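Transcription regulator PadR N-terminal domain-containing protein (Streptococcus mutans, PDB 3L9F) probably regulates transcription as a PadR-family repressor or activator, binding DNA through an N-terminal winged helix-turn-helix domain, and can also bind a metal ion. Local coordinates at residues 54-57 with 58-62; 157-160 with 161-164; 168-172 with 173-177; 79-83 with 84-88. All coordinates share one frame; numbering follows the deposited sequence.

Interaction 1. Residues 54-57 with 58-62; sequences EIND and ILQNQ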
loop_
_atom_site.group_PDB
_atom_site.type_symbol
_atom_site.label_atom_id
_atom_site.label_comp_id
_atom_site.label_asym_id
_atom_site.label_seq_id
_atom_site.Cartn_x
_atom_site.Cartn_y
_atom_site.Cartn_z
ATOM N N GLU A 54 -3.559 22.097 -7.764
ATOM C CA GLU A 54 -3.102 21.265 -8.870
ATOM C C GLU A 54 -2.269 20.074 -8.378
ATOM O O GLU A 54 -2.383 18.956 -8.890
ATOM C CB GLU A 54 -2.295 22.103 -9.870
ATOM C CG GLU A 54 -1.882 21.315 -11.079
ATOM C CD GLU A 54 -1.186 22.165 -12.107
ATOM O OE1 GLU A 54 -1.589 23.334 -12.274
ATOM O OE2 GLU A 54 -0.244 21.660 -12.749
ATOM N N ILE A 55 -1.420 20.313 -7.388
ATOM C CA ILE A 55 -0.609 19.232 -6.832
ATOM C C ILE A 55 -1.528 18.180 -6.224
ATOM O O ILE A 55 -1.359 16.977 -6.430
ATOM C CB ILE A 55 0.334 19.749 -5.736
ATOM C CG1 ILE A 55 1.441 20.603 -6.360
ATOM C CG2 ILE A 55 0.943 18.580 -4.986
ATOM C CD1 ILE A 55 2.179 21.455 -5.331
ATOM N N ASN A 56 -2.516 18.643 -5.472
ATOM C CA ASN A 56 -3.455 17.729 -4.853
ATOM C C ASN A 56 -4.238 16.953 -5.907
ATOM O O ASN A 56 -4.474 15.761 -5.754
ATOM C CB ASN A 56 -4.397 18.494 -3.935
ATOM C CG ASN A 56 -5.389 17.593 -3.243
ATOM O OD1 ASN A 56 -5.028 16.829 -2.348
ATOM N ND2 ASN A 56 -6.648 17.673 -3.657
ATOM N N ASP A 57 -4.646 17.641 -6.976
ATOM C CA ASP A 57 -5.380 16.999 -8.060
ATOM C C ASP A 57 -4.525 15.874 -8.652
ATOM O O ASP A 57 -5.002 14.750 -8.839
ATOM C CB ASP A 57 -5.734 18.039 -9.130
ATOM C CG ASP A 57 -6.693 17.517 -10.191
ATOM O OD1 ASP A 57 -7.110 16.341 -10.145
ATOM O OD2 ASP A 57 -7.037 18.318 -11.082
ATOM N N ILE A 58 -3.258 16.178 -8.929
ATOM C CA ILE A 58 -2.344 15.185 -9.491
ATOM C C ILE A 58 -2.196 13.995 -8.550
ATOM O O ILE A 58 -2.338 12.856 -8.970
ATOM C CB ILE A 58 -0.973 15.780 -9.779
ATOM C CG1 ILE A 58 -1.109 16.799 -10.922
ATOM C CG2 ILE A 58 0.031 14.673 -10.145
ATOM C CD1 ILE A 58 0.089 17.684 -11.123
ATOM N N LEU A 59 -1.921 14.270 -7.281
ATOM C CA LEU A 59 -1.684 13.193 -6.318
ATOM C C LEU A 59 -2.935 12.351 -6.084
ATOM O O LEU A 59 -2.867 11.121 -6.132
ATOM C CB LEU A 59 -1.153 13.754 -4.997
ATOM C CG LEU A 59 -0.694 12.707 -3.990
ATOM C CD1 LEU A 59 0.575 12.034 -4.513
ATOM C CD2 LEU A 59 -0.445 13.363 -2.648
ATOM N N GLN A 60 -4.078 12.999 -5.851
ATOM C CA GLN A 60 -5.318 12.264 -5.592
ATOM C C GLN A 60 -5.893 11.576 -6.819
ATOM O O GLN A 60 -6.418 10.474 -6.719
ATOM C CB GLN A 60 -6.396 13.176 -4.999
ATOM C CG GLN A 60 -6.019 13.801 -3.672
ATOM C CD GLN A 60 -5.778 12.754 -2.603
ATOM O OE1 GLN A 60 -6.638 11.910 -2.341
ATOM N NE2 GLN A 60 -4.611 12.801 -1.980
ATOM N N ASN A 61 -5.811 12.227 -7.976
ATOM C CA ASN A 61 -6.574 11.770 -9.137
ATOM C C ASN A 61 -5.753 11.175 -10.272
ATOM O O ASN A 61 -6.286 10.445 -11.103
ATOM C CB ASN A 61 -7.453 12.899 -9.669
ATOM C CG ASN A 61 -8.427 13.416 -8.629
ATOM O OD1 ASN A 61 -8.561 14.628 -8.434
ATOM N ND2 ASN A 61 -9.095 12.499 -7.935
ATOM N N GLN A 62 -4.465 11.492 -10.324
ATOM C CA GLN A 62 -3.650 11.020 -11.428
ATOM C C GLN A 62 -2.675 9.934 -11.001
ATOM O O GLN A 62 -2.550 8.912 -11.669
ATOM C CB GLN A 62 -2.884 12.179 -12.065
ATOM C CG GLN A 62 -3.790 13.220 -12.719
ATOM C CD GLN A 62 -3.011 14.157 -13.624
ATOM O OE1 GLN A 62 -1.809 14.356 -13.434
ATOM N NE2 GLN A 62 -3.680 14.708 -14.633
#

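Interaction 2. Residues 157-160 with 161-164; sequences EEKI and KRLS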
loop_
_atom_site.group_PDB
_atom_site.type_symbol
_atom_site.label_atom_id
_atom_site.label_comp_id
_atom_site.label_asym_id
_atom_site.label_seq_id
_atom_site.Cartn_x
_atom_site.Cartn_y
_atom_site.Cartn_z
ATOM N N GLU A 157 -13.527 -0.653 -9.819
ATOM C CA GLU A 157 -14.084 -0.094 -11.048
ATOM C C GLU A 157 -13.805 1.398 -11.156
ATOM O O GLU A 157 -13.430 1.893 -12.231
ATOM C CB GLU A 157 -15.575 -0.412 -11.158
ATOM C CG GLU A 157 -15.826 -1.809 -11.699
ATOM C CD GLU A 157 -17.250 -2.288 -11.503
ATOM O OE1 GLU A 157 -17.960 -1.721 -10.648
ATOM O OE2 GLU A 157 -17.651 -3.247 -12.200
ATOM N N GLU A 158 -13.960 2.108 -10.037
ATOM C CA GLU A 158 -13.680 3.537 -9.987
ATOM C C GLU A 158 -12.216 3.824 -10.323
ATOM O O GLU A 158 -11.910 4.764 -11.059
ATOM C CB GLU A 158 -13.997 4.094 -8.602
ATOM C CG GLU A 158 -14.609 5.495 -8.613
ATOM C CD GLU A 158 -13.780 6.513 -9.387
ATOM O OE1 GLU A 158 -14.019 6.681 -10.606
ATOM O OE2 GLU A 158 -12.899 7.156 -8.774
ATOM N N LYS A 159 -11.309 3.017 -9.780
ATOM C CA LYS A 159 -9.879 3.229 -10.044
ATOM C C LYS A 159 -9.502 2.903 -11.486
ATOM O O LYS A 159 -8.698 3.604 -12.096
ATOM C CB LYS A 159 -9.012 2.429 -9.068
ATOM C CG LYS A 159 -9.137 2.919 -7.634
ATOM C CD LYS A 159 -8.414 1.992 -6.661
ATOM C CE LYS A 159 -8.580 2.467 -5.228
ATOM N NZ LYS A 159 -7.820 1.599 -4.290
ATOM N N ILE A 160 -10.076 1.837 -12.024
ATOM C CA ILE A 160 -9.858 1.480 -13.426
ATOM C C ILE A 160 -10.337 2.582 -14.372
ATOM O O ILE A 160 -9.632 2.972 -15.321
ATOM C CB ILE A 160 -10.588 0.175 -13.776
ATOM C CG1 ILE A 160 -9.913 -1.011 -13.067
ATOM C CG2 ILE A 160 -10.618 -0.017 -15.282
ATOM C CD1 ILE A 160 -10.680 -2.326 -13.149
ATOM N N LYS A 161 -11.542 3.068 -14.114
ATOM C CA LYS A 161 -12.140 4.152 -14.901
ATOM C C LYS A 161 -11.245 5.390 -14.902
ATOM O O LYS A 161 -10.947 5.964 -15.957
ATOM C CB LYS A 161 -13.528 4.493 -14.345
ATOM C CG LYS A 161 -14.211 5.674 -15.027
ATOM C CD LYS A 161 -15.588 5.945 -14.417
ATOM C CE LYS A 161 -16.302 7.097 -15.117
ATOM N NZ LYS A 161 -15.614 8.401 -14.903
ATOM N N ARG A 162 -10.805 5.786 -13.714
ATOM C CA ARG A 162 -9.955 6.955 -13.551
ATOM C C ARG A 162 -8.594 6.787 -14.227
ATOM O O ARG A 162 -8.119 7.688 -14.930
ATOM C CB ARG A 162 -9.787 7.270 -12.060
ATOM C CG ARG A 162 -9.060 8.574 -11.771
ATOM C CD ARG A 162 -9.669 9.276 -10.569
ATOM N NE ARG A 162 -9.922 8.332 -9.485
ATOM C CZ ARG A 162 -8.999 7.931 -8.618
ATOM N NH1 ARG A 162 -7.761 8.400 -8.709
ATOM N NH2 ARG A 162 -9.309 7.057 -7.663
ATOM N N LEU A 163 -7.965 5.632 -14.023
ATOM C CA LEU A 163 -6.664 5.390 -14.624
ATOM C C LEU A 163 -6.797 5.288 -16.141
ATOM O O LEU A 163 -5.966 5.814 -16.885
ATOM C CB LEU A 163 -6.032 4.130 -14.037
ATOM C CG LEU A 163 -4.690 3.729 -14.612
ATOM C CD1 LEU A 163 -3.700 4.888 -14.558
ATOM C CD2 LEU A 163 -4.165 2.519 -13.837
ATOM N N SER A 164 -7.861 4.634 -16.601
ATOM C CA SER A 164 -8.113 4.522 -18.037
ATOM C C SER A 164 -8.320 5.891 -18.690
ATOM O O SER A 164 -7.811 6.154 -19.787
ATOM C CB SER A 164 -9.321 3.627 -18.296
ATOM O OG SER A 164 -9.001 2.281 -17.999
#

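Interaction 3. Residues 168-172 with 173-177; sequences EIWKK and KGELT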
loop_
_atom_site.group_PDB
_atom_site.type_symbol
_atom_site.label_atom_id
_atom_site.label_comp_id
_atom_site.label_asym_id
_atom_site.label_seq_id
_atom_site.Cartn_x
_atom_site.Cartn_y
_atom_site.Cartn_z
ATOM N N GLU A 168 -5.874 7.721 -21.546
ATOM C CA GLU A 168 -6.392 8.223 -22.816
ATOM C C GLU A 168 -5.999 9.678 -23.030
ATOM O O GLU A 168 -5.510 10.035 -24.102
ATOM C CB GLU A 168 -7.913 8.070 -22.872
ATOM C CG GLU A 168 -8.533 8.556 -24.185
ATOM C CD GLU A 168 -10.009 8.187 -24.338
ATOM O OE1 GLU A 168 -10.645 8.677 -25.299
ATOM O OE2 GLU A 168 -10.530 7.411 -23.505
ATOM N N ILE A 169 -6.207 10.509 -22.004
ATOM C CA ILE A 169 -5.892 11.941 -22.085
ATOM C C ILE A 169 -4.404 12.197 -22.265
ATOM O O ILE A 169 -3.997 12.977 -23.135
ATOM C CB ILE A 169 -6.382 12.708 -20.841
ATOM C CG1 ILE A 169 -7.907 12.792 -20.836
ATOM C CG2 ILE A 169 -5.788 14.113 -20.796
ATOM C CD1 ILE A 169 -8.479 13.232 -19.503
ATOM N N TRP A 170 -3.583 11.550 -21.445
ATOM C CA TRP A 170 -2.141 11.695 -21.588
ATOM C C TRP A 170 -1.692 11.301 -22.991
ATOM O O TRP A 170 -0.808 11.931 -23.570
ATOM C CB TRP A 170 -1.402 10.849 -20.552
ATOM C CG TRP A 170 -1.351 11.476 -19.202
ATOM C CD1 TRP A 170 -1.264 12.808 -18.917
ATOM C CD2 TRP A 170 -1.367 10.798 -17.945
ATOM N NE1 TRP A 170 -1.228 13.003 -17.552
ATOM C CE2 TRP A 170 -1.287 11.778 -16.937
ATOM C CE3 TRP A 170 -1.435 9.450 -17.573
ATOM C CZ2 TRP A 170 -1.274 11.454 -15.581
ATOM C CZ3 TRP A 170 -1.429 9.135 -16.230
ATOM C CH2 TRP A 170 -1.348 10.128 -15.251
ATOM N N LYS A 171 -2.290 10.244 -23.528
ATOM C CA LYS A 171 -1.935 9.795 -24.876
ATOM C C LYS A 171 -2.408 10.798 -25.910
ATOM O O LYS A 171 -1.674 11.131 -26.842
ATOM C CB LYS A 171 -2.516 8.413 -25.168
ATOM C CG LYS A 171 -1.573 7.285 -24.804
ATOM C CD LYS A 171 -2.311 5.995 -24.480
ATOM C CE LYS A 171 -3.093 5.465 -25.665
ATOM N NZ LYS A 171 -3.355 4.005 -25.512
ATOM N N LYS A 172 -3.626 11.299 -25.734
ATOM C CA LYS A 172 -4.171 12.269 -26.675
ATOM C C LYS A 172 -3.279 13.497 -26.733
ATOM O O LYS A 172 -3.037 14.045 -27.808
ATOM C CB LYS A 172 -5.591 12.674 -26.300
ATOM C CG LYS A 172 -6.303 13.474 -27.384
ATOM C CD LYS A 172 -7.715 13.853 -26.965
ATOM C CE LYS A 172 -7.703 14.953 -25.920
ATOM N NZ LYS A 172 -9.075 15.288 -25.439
ATOM N N LYS A 173 -2.770 13.905 -25.572
ATOM C CA LYS A 173 -1.954 15.107 -25.462
ATOM C C LYS A 173 -0.507 14.904 -25.888
ATOM O O LYS A 173 0.262 15.868 -25.960
ATOM C CB LYS A 173 -1.992 15.646 -24.037
ATOM C CG LYS A 173 -3.372 16.062 -23.583
ATOM C CD LYS A 173 -3.353 16.524 -22.142
ATOM C CE LYS A 173 -2.762 17.916 -22.013
ATOM N NZ LYS A 173 -2.982 18.450 -20.646
ATOM N N GLY A 174 -0.134 13.657 -26.167
ATOM C CA GLY A 174 1.227 13.349 -26.564
ATOM C C GLY A 174 2.216 13.513 -25.430
ATOM O O GLY A 174 3.391 13.790 -25.650
ATOM N N GLU A 175 1.743 13.322 -24.205
ATOM C CA GLU A 175 2.588 13.502 -23.038
ATOM C C GLU A 175 3.056 12.188 -22.432
ATOM O O GLU A 175 4.034 12.156 -21.683
ATOM C CB GLU A 175 1.844 14.312 -21.990
ATOM C CG GLU A 175 1.487 15.689 -22.492
ATOM C CD GLU A 175 0.703 16.489 -21.485
ATOM O OE1 GLU A 175 0.181 15.902 -20.511
ATOM O OE2 GLU A 175 0.603 17.713 -21.681
ATOM N N LEU A 176 2.367 11.104 -22.763
ATOM C CA LEU A 176 2.663 9.811 -22.148
ATOM C C LEU A 176 4.011 9.258 -22.602
ATOM O O LEU A 176 4.218 9.021 -23.791
ATOM C CB LEU A 176 1.565 8.808 -22.481
ATOM C CG LEU A 176 1.684 7.461 -21.763
ATOM C CD1 LEU A 176 1.378 7.634 -20.297
ATOM C CD2 LEU A 176 0.751 6.444 -22.386
ATOM N N THR A 177 4.925 9.046 -21.659
ATOM C CA THR A 177 6.231 8.489 -21.990
ATOM C C THR A 177 6.135 6.967 -22.001
ATOM O O THR A 177 5.226 6.392 -21.402
ATOM C CB THR A 177 7.301 8.904 -20.976
ATOM O OG1 THR A 177 7.096 8.193 -19.747
ATOM C CG2 THR A 177 7.235 10.399 -20.711
#

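Interaction 4. Residues 79-83 with 84-88; sequences RKLEK and DGKIT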
loop_
_atom_site.group_PDB
_atom_site.type_symbol
_atom_site.label_atom_id
_atom_site.label_comp_id
_atom_site.label_asym_id
_atom_site.label_seq_id
_atom_site.Cartn_x
_atom_site.Cartn_y
_atom_site.Cartn_z
ATOM N N ARG A 79 4.957 22.068 3.586
ATOM C CA ARG A 79 5.517 22.974 4.581
ATOM C C ARG A 79 6.975 22.648 4.880
ATOM O O ARG A 79 7.810 23.551 4.967
ATOM C CB ARG A 79 4.677 22.982 5.866
ATOM C CG ARG A 79 3.364 23.758 5.727
ATOM C CD ARG A 79 2.755 24.129 7.076
ATOM N NE ARG A 79 2.285 22.964 7.823
ATOM C CZ ARG A 79 1.075 22.425 7.691
ATOM N NH1 ARG A 79 0.207 22.942 6.831
ATOM N NH2 ARG A 79 0.735 21.367 8.414
ATOM N N LYS A 80 7.282 21.362 5.025
ATOM C CA LYS A 80 8.648 20.940 5.338
ATOM C C LYS A 80 9.594 21.116 4.153
ATOM O O LYS A 80 10.738 21.535 4.314
ATOM C CB LYS A 80 8.683 19.496 5.838
ATOM C CG LYS A 80 10.065 19.054 6.276
ATOM C CD LYS A 80 10.004 17.914 7.285
ATOM C CE LYS A 80 11.408 17.469 7.666
ATOM N NZ LYS A 80 12.297 18.647 7.884
ATOM N N LEU A 81 9.119 20.800 2.956
ATOM C CA LEU A 81 9.939 20.984 1.773
ATOM C C LEU A 81 10.309 22.450 1.629
ATOM O O LEU A 81 11.408 22.786 1.195
ATOM C CB LEU A 81 9.194 20.517 0.520
ATOM C CG LEU A 81 9.143 19.008 0.305
ATOM C CD1 LEU A 81 8.117 18.656 -0.765
ATOM C CD2 LEU A 81 10.525 18.489 -0.071
ATOM N N GLU A 82 9.378 23.327 1.982
ATOM C CA GLU A 82 9.652 24.755 1.911
ATOM C C GLU A 82 10.681 25.136 2.970
ATOM O O GLU A 82 11.650 25.837 2.676
ATOM C CB GLU A 82 8.378 25.577 2.090
ATOM C CG GLU A 82 8.592 27.042 1.752
ATOM C CD GLU A 82 7.522 27.957 2.316
ATOM O OE1 GLU A 82 6.436 27.461 2.701
ATOM O OE2 GLU A 82 7.776 29.183 2.369
ATOM N N LYS A 83 10.477 24.659 4.194
ATOM C CA LYS A 83 11.417 24.943 5.278
ATOM C C LYS A 83 12.825 24.480 4.914
ATOM O O LYS A 83 13.807 25.180 5.161
ATOM C CB LYS A 83 10.961 24.286 6.583
ATOM C CG LYS A 83 11.874 24.570 7.766
ATOM C CD LYS A 83 11.499 23.752 8.997
ATOM C CE LYS A 83 10.273 24.316 9.704
ATOM N NZ LYS A 83 10.253 23.948 11.154
ATOM N N ASP A 84 12.919 23.305 4.300
ATOM C CA ASP A 84 14.214 22.734 3.944
ATOM C C ASP A 84 14.776 23.301 2.638
ATOM O O ASP A 84 15.818 22.853 2.152
ATOM C CB ASP A 84 14.132 21.207 3.895
ATOM C CG ASP A 84 13.679 20.601 5.221
ATOM O OD1 ASP A 84 13.623 21.329 6.238
ATOM O OD2 ASP A 84 13.372 19.391 5.251
ATOM N N GLY A 85 14.089 24.290 2.073
ATOM C CA GLY A 85 14.588 24.992 0.904
ATOM C C GLY A 85 14.534 24.209 -0.391
ATOM O O GLY A 85 15.191 24.580 -1.372
ATOM N N LYS A 86 13.743 23.137 -0.411
ATOM C CA LYS A 86 13.635 22.293 -1.605
ATOM C C LYS A 86 12.573 22.816 -2.579
ATOM O O LYS A 86 12.599 22.485 -3.764
ATOM C CB LYS A 86 13.294 20.855 -1.211
ATOM C CG LYS A 86 14.215 20.265 -0.161
ATOM C CD LYS A 86 15.650 20.265 -0.640
ATOM C CE LYS A 86 16.575 19.666 0.416
ATOM N NZ LYS A 86 17.958 19.507 -0.101
ATOM N N ILE A 87 11.625 23.596 -2.059
ATOM C CA ILE A 87 10.624 24.273 -2.890
ATOM C C ILE A 87 10.378 25.683 -2.350
ATOM O O ILE A 87 10.697 25.970 -1.193
ATOM C CB ILE A 87 9.278 23.511 -2.913
ATOM C CG1 ILE A 87 8.617 23.540 -1.535
ATOM C CG2 ILE A 87 9.480 22.070 -3.363
ATOM C CD1 ILE A 87 7.326 22.739 -1.463
ATOM N N THR A 88 9.838 26.562 -3.193
ATOM C CA THR A 88 9.379 27.864 -2.724
ATOM C C THR A 88 7.857 27.909 -2.762
ATOM O O THR A 88 7.225 27.201 -3.541
ATOM C CB THR A 88 9.940 29.034 -3.563
ATOM O OG1 THR A 88 9.482 28.928 -4.921
ATOM C CG2 THR A 88 11.455 29.039 -3.533
#

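Interaction 1. Residues 54-57 with 58-62
N56 and Q60 are one helical turn apart, and their different first torsions bring the side chains together. N56 puts CG beside its own carbonyl carbon and away from the backbone N (chi1 -179°). Q60 turns CG the other way, beside its backbone N (chi1 -61°), and bends again at chi2. This folds Q60 back on the preceding turn. Q60 CG then lies 3.5 Å from N56 OD1 and 3.3 Å from N56 O. The two side chains cross obliquely, but their amide planes are only 14° apart.

On another side of the helix, E54 and I58 run side by side in the same direction. E54 CG is 4.1 Å from I58 CD1, and I58 CG1 lies 3.2 Å from E54 O. The carboxylate of E54 goes on to a salt bridge with R50. D57 and N61 cross at about a right angle, with N61 CB 3.2 Å from D57 O.

I58 N donates to E54 O at 2.9 Å, and Q60 N to N56 O at 2.8 Å. L59 N bonds to I55 O in the same way. The bond from N61 N to D57 O is less straight, where the helix widens into a pi-type turn at 58-62.

The side chain of Q60 is about 5 Å from that of D68, a magnesium ligand of this protein, though no ion is bound to this chain. Helix 52-62 is consistent with the first helix of the helix-turn-helix. I55 packs on I74 and L78 of helix 74-83 and on R50 of strand 50-51, while Q62 touches N166 and W170 of helix 142-172.

Interaction 2. Residues 157-160 with 161-164
I160 O is gripped twice by S164. S164 N donates to it at 2.7 Å, and S164 OG at 2.8 Å. The two donors come from opposite faces of the carbonyl plane. The hydroxyl sits well above that plane, placed there by a chi1 of -71° that turns OG beside the backbone N. I160 CG2 lies 3.9 Å from the same OG.

One turn apart on another side, E158 reaches R162. E158 bends at chi2, and R162 bends at chi2 and chi3. E158 OE2 then meets R162 NE at 3.3 Å in a salt bridge. The bond is nearly straight (170°). OE2 lies at the guanidinium edge, in its plane, and is met on its syn side. The carboxylate and guanidinium planes are 33° apart. R162 NH1 has another partner, S64 OG, which ties this flank of the helix to the N-terminal domain. K161 NZ pairs with E165 rather than with E158.

Away from the ion pair, K159 and I160 both touch Y191, and S164 touches L188, on helix 178-202. This packing of helix on helix is in keeping with the coiled coil predicted here, in a C-terminal helical hairpin.

Interaction 3. Residues 168-172 with 173-177
L176 lies alongside the aliphatic part of K171, both pointing the same way. L176 CD2 is 3.5 Å from K171 CG, a tight carbon contact, and 3.7 Å from K171 CD. L176 also backs onto W170, with the two CB atoms 4.1 Å apart. E175 comes to the indole edge, close to the ring plane. Its OE1 is 3.8 Å from W170 CD1, and the carboxylate and ring planes are 36° apart.

These side chains gather round a Schellman motif that ends helix 142-172. E175 N bonds to W170 O at 3.0 Å, almost in line with the carbonyl bond. G174 N bonds to K171 O at 3.0 Å from above the carbonyl plane. G174 has a positive phi of 70°, which glycine takes easily. L176 N adds a weak bond to W170 O.

K173 turns CG beside its backbone N (chi1 -62°), which carries its chain back over I169 O. K173 CD touches I169 CG2 at 3.7 Å. Its NZ makes a long salt bridge to E175 OE2.

The chain then turns back into the second helix of the hairpin. W170 and L176 both rest on I184 of helix 178-202. T177 is the N-cap of that helix and packs on N138 of the second subunit.

Interaction 4. Residues 79-83 with 84-88
K80 and D84 form a salt bridge one turn apart. K80 NZ lies 2.9 Å from D84 OD2, on its syn lone pair, and makes a weaker bond to D84 OD1 at 3.4 Å. K80 crosses the carboxylate at a slant, with CG 3.5 Å from D84 OD2, and the bend at chi4 brings NZ back to it.

On the apolar side, L81 CB touches I87 CD1 at 3.5 Å. I87 holds CG1 between its backbone N and carbonyl carbon (chi1 67°), which aims CD1 back at the helix. L81 CD2 meets K86 CB at 3.8 Å.

D84 N bonds to K80 O at 2.8 Å, which places D84 over K80. A Schellman motif then folds K86 and I87 back on L81. K86 N bonds to L81 O at 2.9 Å, and G85 N to E82 O at 3.0 Å. G85 supplies the positive phi of the turn into strand 87-92. Further out, L81 and I87 both rest on L42 of helix 37-44.

D84 puts a negative charge near the carbonyl end of the helix. That would probably be unfavourable by itself. The ammonium group of K80 probably offsets it and favours the ionised carboxylate.

From the N terminus the order is interaction 1, interaction 4, interaction 2, interaction 3. Each lies within one continuous stretch, so none closes a long loop and none nests in or crosses another. Interactions 1 and 4 belong to the PadR-like region, on helix 52-62 and at the turn from helix 74-83 into strand 87-92. Their nearest atoms are about 7 Å apart. Interactions 2 and 3 follow on helix 142-172 and the turn after it. Interaction 1 joins the two halves: R162 of interaction 2 packs against the backbone of Q60 and N61, and W170 of interaction 3 packs against Q62. Interaction 4 is remote from the long helix, its centre 33 Å from that of interaction 2.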